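Local coordinates for protein lipolytic enzyme, G-D-S-L family (Bacteroides thetaiotaomicron, PDB 7BR2) that is a serine esterase of the SGNH/GDSL hydrolase family from a gut microbe and metabolises the drug diltiazem, at residues D409-S412 with K413-K417. Sequence-based numbering, arbitrary orientation.
Sequences DLYS and KMMFK
Asp409 and Lys413, one turn apart on a short helix, form a salt bridge, with Asp409 OD2 3.0 Å from Lys413 NZ. The ammonium group meets the carboxylate from above its plane. The lysine chain is extended beyond CG and runs back along the helix, its CG passing Asp409 O.

Backbone hydrogen bonds run through the same turn. Met414 N donates to Leu410 O at 2.8 Å, with a nearly straight N-H...O angle of 164°. Met415 N reaches Tyr411 O at 2.9 Å. Asp409 O accepts twice: from Lys413 N, and from the Ser412 hydroxyl, whose OG lies 2.7 Å away. Ser412 OG sits between its own N and carbonyl carbon (chi1 77°), which turns it back toward Asp409 O.

Two side-chain contacts, each between residues four apart, are apolar or aromatic. Met415 CB rests over one face of the Tyr411 ring, a CH-pi contact 3.8 Å from the centroid. Met415 SD stands obliquely, 4.8 Å from the centroid of the Tyr411 ring, a Met-aromatic contact. Leu410 CD2 touches Met414 CG more loosely, at 4.0 Å. An alanine in place of Tyr411 would probably leave a gap beside Met415 and deprive its CB and sulfur of their aromatic partner.

Phe416 follows at the N-cap position of helix 417-437, so the segment 413-417 links two consecutive helices. Arg420 of that helix bonds to Met414 O. The buried side chains pack on two further helices: Tyr411 and Met414 touch helix 344-377, and Tyr411 and Met415 touch helix 388-397.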
# COMPACT_ATOMS: atom_id res chain seq x y z
N ASP A 409 -26.31 -0.17 -12.14
CA ASP A 409 -26.46 -1.58 -11.82
C ASP A 409 -25.86 -1.89 -10.44
O ASP A 409 -26.51 -2.49 -9.55
CB ASP A 409 -25.80 -2.42 -12.92
CG ASP A 409 -25.99 -3.91 -12.71
OD1 ASP A 409 -27.13 -4.32 -12.42
OD2 ASP A 409 -25.01 -4.68 -12.84
N LEU A 410 -24.62 -1.43 -10.22
CA LEU A 410 -23.98 -1.60 -8.94
C LEU A 410 -24.82 -0.97 -7.84
O LEU A 410 -24.98 -1.56 -6.77
CB LEU A 410 -22.56 -1.02 -8.96
CG LEU A 410 -21.75 -1.17 -7.65
CD1 LEU A 410 -20.28 -1.47 -7.97
CD2 LEU A 410 -21.87 0.06 -6.73
N TYR A 411 -25.37 0.23 -8.07
CA TYR A 411 -26.14 0.86 -7.00
C TYR A 411 -27.42 0.08 -6.71
O TYR A 411 -27.86 0.00 -5.56
CB TYR A 411 -26.48 2.31 -7.32
CG TYR A 411 -27.32 2.91 -6.21
CD1 TYR A 411 -26.75 3.28 -5.01
CD2 TYR A 411 -28.70 3.06 -6.36
CE1 TYR A 411 -27.52 3.80 -3.98
CE2 TYR A 411 -29.49 3.59 -5.33
CZ TYR A 411 -28.89 3.95 -4.14
OH TYR A 411 -29.65 4.47 -3.12
N SER A 412 -28.05 -0.49 -7.75
CA SER A 412 -29.27 -1.26 -7.55
C SER A 412 -29.01 -2.50 -6.70
O SER A 412 -29.90 -2.98 -5.99
CB SER A 412 -29.90 -1.63 -8.90
OG SER A 412 -29.25 -2.71 -9.56
N LYS A 413 -27.77 -3.00 -6.74
CA LYS A 413 -27.41 -4.06 -5.78
C LYS A 413 -27.02 -3.49 -4.41
O LYS A 413 -27.53 -3.93 -3.37
CB LYS A 413 -26.26 -4.89 -6.34
CG LYS A 413 -26.45 -5.32 -7.80
CD LYS A 413 -25.19 -5.98 -8.36
CE LYS A 413 -25.16 -5.99 -9.89
NZ LYS A 413 -23.75 -6.06 -10.43
N MET A 414 -26.12 -2.52 -4.37
CA MET A 414 -25.53 -2.12 -3.09
C MET A 414 -26.44 -1.24 -2.25
O MET A 414 -26.15 -1.05 -1.06
CB MET A 414 -24.18 -1.43 -3.34
CG MET A 414 -23.11 -2.38 -3.85
SD MET A 414 -22.56 -3.57 -2.57
CE MET A 414 -21.37 -2.55 -1.69
N MET A 415 -27.54 -0.73 -2.81
CA MET A 415 -28.48 0.05 -2.01
C MET A 415 -29.17 -0.80 -0.94
O MET A 415 -29.71 -0.24 0.02
CB MET A 415 -29.54 0.70 -2.90
CG MET A 415 -30.54 -0.31 -3.50
SD MET A 415 -31.84 0.42 -4.51
CE MET A 415 -32.73 1.37 -3.28
N PHE A 416 -29.17 -2.13 -1.07
CA PHE A 416 -29.82 -2.97 -0.06
C PHE A 416 -28.88 -3.23 1.11
O PHE A 416 -27.78 -3.77 0.93
CB PHE A 416 -30.27 -4.30 -0.65
CG PHE A 416 -31.38 -4.17 -1.65
CD1 PHE A 416 -32.68 -3.90 -1.24
CD2 PHE A 416 -31.11 -4.29 -3.01
CE1 PHE A 416 -33.71 -3.78 -2.18
CE2 PHE A 416 -32.13 -4.16 -3.96
CZ PHE A 416 -33.43 -3.92 -3.55
N LYS A 417 -29.36 -2.90 2.31
CA LYS A 417 -28.62 -3.18 3.53
C LYS A 417 -28.22 -4.64 3.64
O LYS A 417 -27.11 -4.96 4.09
CB LYS A 417 -29.51 -2.79 4.73
CG LYS A 417 -28.94 -3.14 6.10
CD LYS A 417 -27.88 -2.19 6.58
CE LYS A 417 -27.27 -2.71 7.87
NZ LYS A 417 -26.08 -1.91 8.28